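PDB 4HFQ: MutT/nudix family protein from Streptococcus pneumoniae, which hydrolyses UDP-linked precursors of peptidoglycan biosynthesis as a UDP-X diphosphatase of the Nudix hydrolase family. Local coordinates for residues R73-E78 and W93-G98. Numbering follows the deposited sequence.
With SO4 (sulfate ion), chain F.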
ATOM      1  N   ARG A  73     -12.483   1.702  -5.148  1.00  7.76           N
ATOM      2  CA  ARG A  73     -13.220   2.344  -6.233  1.00  8.13           C
ATOM      3  C   ARG A  73     -14.137   1.330  -6.878  1.00  7.95           C
ATOM      4  O   ARG A  73     -13.839   0.127  -6.899  1.00  8.33           O
ATOM      5  CB  ARG A  73     -12.299   2.918  -7.311  1.00  8.14           C
ATOM      6  CG  ARG A  73     -11.362   4.020  -6.835  1.00  8.36           C
ATOM      7  CD  ARG A  73     -12.128   5.289  -6.521  1.00  8.78           C
ATOM      8  NE  ARG A  73     -11.432   6.070  -5.493  1.00  9.29           N
ATOM      9  CZ  ARG A  73     -11.851   7.239  -5.025  1.00  9.77           C
ATOM     10  NH1 ARG A  73     -12.935   7.825  -5.531  1.00 10.22           N
ATOM     11  NH2 ARG A  73     -11.175   7.848  -4.068  1.00 10.86           N
ATOM     12  N   ALA A  74     -15.253   1.836  -7.418  1.00  8.28           N
ATOM     13  CA  ALA A  74     -16.249   1.017  -8.102  1.00  8.45           C
ATOM     14  C   ALA A  74     -16.270   1.320  -9.597  1.00  8.53           C
ATOM     15  O   ALA A  74     -16.365   2.473 -10.002  1.00  9.16           O
ATOM     16  CB  ALA A  74     -17.629   1.278  -7.517  1.00  9.07           C
ATOM     17  N   TRP A  75     -16.225   0.249 -10.377  1.00  8.57           N
ATOM     18  CA  TRP A  75     -16.352   0.288 -11.829  1.00  9.14           C
ATOM     19  C   TRP A  75     -17.701  -0.284 -12.195  1.00  9.39           C
ATOM     20  O   TRP A  75     -17.929  -1.480 -12.085  1.00  9.89           O
ATOM     21  CB  TRP A  75     -15.225  -0.519 -12.432  1.00  9.26           C
ATOM     22  CG  TRP A  75     -15.248  -0.621 -13.925  1.00  9.70           C
ATOM     23  CD1 TRP A  75     -15.827  -1.612 -14.713  1.00 10.04           C
ATOM     24  CD2 TRP A  75     -14.619   0.315 -14.857  1.00  9.82           C
ATOM     25  NE1 TRP A  75     -15.575  -1.361 -16.044  1.00 10.48           N
ATOM     26  CE2 TRP A  75     -14.865  -0.214 -16.197  1.00 10.22           C
ATOM     27  CE3 TRP A  75     -13.893   1.501 -14.713  1.00 10.04           C
ATOM     28  CZ2 TRP A  75     -14.409   0.436 -17.332  1.00 10.92           C
ATOM     29  CZ3 TRP A  75     -13.438   2.137 -15.869  1.00 10.16           C
ATOM     30  CH2 TRP A  75     -13.679   1.600 -17.147  1.00 11.09           C
ATOM     31  N   ILE A  76     -18.611   0.621 -12.562  1.00 10.14           N
ATOM     32  CA  ILE A  76     -20.017   0.291 -12.848  1.00 11.35           C
ATOM     33  C   ILE A  76     -20.290   0.677 -14.295  1.00 11.96           C
ATOM     34  O   ILE A  76     -20.196   1.841 -14.653  1.00 12.11           O
ATOM     35  CB  ILE A  76     -20.927   1.103 -11.903  1.00 11.53           C
ATOM     36  CG1 ILE A  76     -20.609   0.773 -10.428  1.00 12.07           C
ATOM     37  CG2 ILE A  76     -22.402   0.863 -12.230  1.00 12.39           C
ATOM     38  CD1 ILE A  76     -20.935   1.883  -9.458  1.00 13.42           C
ATOM     39  N   VAL A  77     -20.592  -0.322 -15.117  1.00 13.14           N
ATOM     40  CA  VAL A  77     -20.865  -0.073 -16.547  1.00 14.02           C
ATOM     41  C   VAL A  77     -22.316  -0.368 -16.875  1.00 14.75           C
ATOM     42  O   VAL A  77     -22.813  -1.442 -16.543  1.00 15.64           O
ATOM     43  CB  VAL A  77     -19.950  -0.910 -17.465  1.00 13.72           C
ATOM     44  CG1 VAL A  77     -20.336  -0.764 -18.943  1.00 14.24           C
ATOM     45  CG2 VAL A  77     -18.485  -0.532 -17.262  1.00 14.03           C
ATOM     46  N   GLU A  78     -22.983   0.603 -17.503  1.00 15.04           N
ATOM     47  CA  GLU A  78     -24.361   0.430 -17.971  1.00 16.60           C
ATOM     48  C   GLU A  78     -24.428   1.003 -19.373  1.00 16.91           C
ATOM     49  O   GLU A  78     -23.966   2.114 -19.615  1.00 16.51           O
ATOM     50  CB  GLU A  78     -25.334   1.162 -17.054  1.00 16.99           C
ATOM     51  CG  GLU A  78     -25.410   0.556 -15.670  1.00 18.57           C
ATOM     52  CD  GLU A  78     -26.419   1.221 -14.772  1.00 19.91           C
ATOM     53  OE1 GLU A  78     -27.228   2.046 -15.257  1.00 21.67           O
ATOM     54  OE2 GLU A  78     -26.412   0.900 -13.569  1.00 20.29           O
ATOM     55  N   TRP A  93     -14.386  14.674 -11.866  1.00 11.40           N
ATOM     56  CA  TRP A  93     -15.152  13.451 -11.724  1.00 11.26           C
ATOM     57  C   TRP A  93     -14.254  12.303 -11.382  1.00 10.62           C
ATOM     58  O   TRP A  93     -13.101  12.260 -11.805  1.00 11.00           O
ATOM     59  CB  TRP A  93     -15.843  13.150 -13.050  1.00 12.01           C
ATOM     60  CG  TRP A  93     -16.863  14.196 -13.445  1.00 12.71           C
ATOM     61  CD1 TRP A  93     -16.633  15.430 -14.044  1.00 12.92           C
ATOM     62  CD2 TRP A  93     -18.309  14.096 -13.289  1.00 12.66           C
ATOM     63  NE1 TRP A  93     -17.821  16.096 -14.242  1.00 13.55           N
ATOM     64  CE2 TRP A  93     -18.866  15.342 -13.826  1.00 13.05           C
ATOM     65  CE3 TRP A  93     -19.167  13.130 -12.788  1.00 13.29           C
ATOM     66  CZ2 TRP A  93     -20.230  15.580 -13.838  1.00 13.42           C
ATOM     67  CZ3 TRP A  93     -20.541  13.388 -12.793  1.00 13.48           C
ATOM     68  CH2 TRP A  93     -21.055  14.586 -13.319  1.00 13.59           C
ATOM     69  N   ALA A  94     -14.804  11.325 -10.660  1.00 10.38           N
ATOM     70  CA  ALA A  94     -14.046  10.093 -10.350  1.00 10.49           C
ATOM     71  C   ALA A  94     -14.982   8.911 -10.235  1.00 10.23           C
ATOM     72  O   ALA A  94     -16.199   9.067 -10.137  1.00 10.23           O
ATOM     73  CB  ALA A  94     -13.248  10.249  -9.055  1.00 11.34           C
ATOM     74  N   LEU A  95     -14.406   7.705 -10.205  1.00  9.48           N
ATOM     75  CA  LEU A  95     -15.200   6.510  -9.897  1.00  9.28           C
ATOM     76  C   LEU A  95     -15.662   6.615  -8.445  1.00  9.24           C
ATOM     77  O   LEU A  95     -14.909   7.142  -7.600  1.00  9.40           O
ATOM     78  CB  LEU A  95     -14.360   5.232 -10.038  1.00  9.55           C
ATOM     79  CG  LEU A  95     -13.703   4.945 -11.386  1.00  9.61           C
ATOM     80  CD1 LEU A  95     -12.760   3.758 -11.275  1.00 10.34           C
ATOM     81  CD2 LEU A  95     -14.762   4.634 -12.435  1.00 10.28           C
ATOM     82  N   PRO A  96     -16.877   6.131  -8.122  1.00  9.16           N
ATOM     83  CA  PRO A  96     -17.303   6.116  -6.720  1.00  9.17           C
ATOM     84  C   PRO A  96     -16.295   5.353  -5.858  1.00  9.32           C
ATOM     85  O   PRO A  96     -15.669   4.409  -6.323  1.00  9.01           O
ATOM     86  CB  PRO A  96     -18.651   5.378  -6.756  1.00  9.25           C
ATOM     87  CG  PRO A  96     -19.150   5.602  -8.156  1.00  9.18           C
ATOM     88  CD  PRO A  96     -17.910   5.569  -9.013  1.00  9.43           C
ATOM     89  N   GLY A  97     -16.142   5.792  -4.617  1.00  9.47           N
ATOM     90  CA  GLY A  97     -15.237   5.133  -3.663  1.00  9.95           C
ATOM     91  C   GLY A  97     -14.637   6.123  -2.696  1.00 10.86           C
ATOM     92  O   GLY A  97     -15.217   7.184  -2.412  1.00 12.26           O
ATOM     93  N   GLY A  98     -13.469   5.776  -2.175  1.00 10.83           N
ATOM     94  CA  GLY A  98     -12.830   6.573  -1.131  1.00 11.01           C
ATOM     95  C   GLY A  98     -11.907   5.688  -0.327  1.00 10.79           C
ATOM     96  O   GLY A  98     -11.646   4.565  -0.682  1.00 10.44           O
TER
HETATM   97  S   SO4 F 304     -15.491  10.470  -4.311  1.00 53.25           S
HETATM   98  O1  SO4 F 304     -15.910  11.895  -4.270  1.00 50.41           O
HETATM   99  O2  SO4 F 304     -15.465   9.950  -2.924  1.00 51.07           O
HETATM  100  O3  SO4 F 304     -16.438   9.683  -5.125  1.00 49.28           O
HETATM  101  O4  SO4 F 304     -14.145  10.347  -4.914  1.00 45.75           O
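Arg73 and Gly97 face each other as an antiparallel non-hydrogen-bonded pair, their CA atoms 4.3 Å apart, where strand 69-78 runs beside strand 93-99 in the Nudix domain. One residue on, Ala74 N donates to Pro96 O at 2.8 Å, and Arg73 CA lends the same carbonyl a CA-H...O contact. Beyond this the strands part, since 93-98 turns aside through Leu95 and Pro96. Glycine suits 97 and 98, whose backbone angles would press a side chain against the preceding carbonyl oxygen; at 97, Arg73 CA across the pair also comes too close for a CB.

The Arg73 chain, bent at chi2 (-70°), carries its guanidinium across onto the Gly97-Gly98 peptide, one face resting there with Gly98 N over its centre. At the edge, NH1 makes two in-plane contacts: a hydrogen bond of 2.9 Å to Leu95 O, almost straight down that carbonyl, and another to sulfate O4 (N-H...O 164°). NE forms a salt bridge with Asp71.

Leu95 lays its side chain against Ala74 O, CB nearest at 3.4 Å, and CD2 lies 4.0 Å from Trp75 CE3. The small Ala74 leaves room for the Pro96 ring, whose CG meets Ile76 CD1; helix 106-118 packs against both Ala74 and Pro96.

A buried arginine fixed by a carbonyl and a carboxylate thus presents NH1 to an anion; the sulfate is probably from the crystallisation liquor, but its position might accommodate a substrate phosphate.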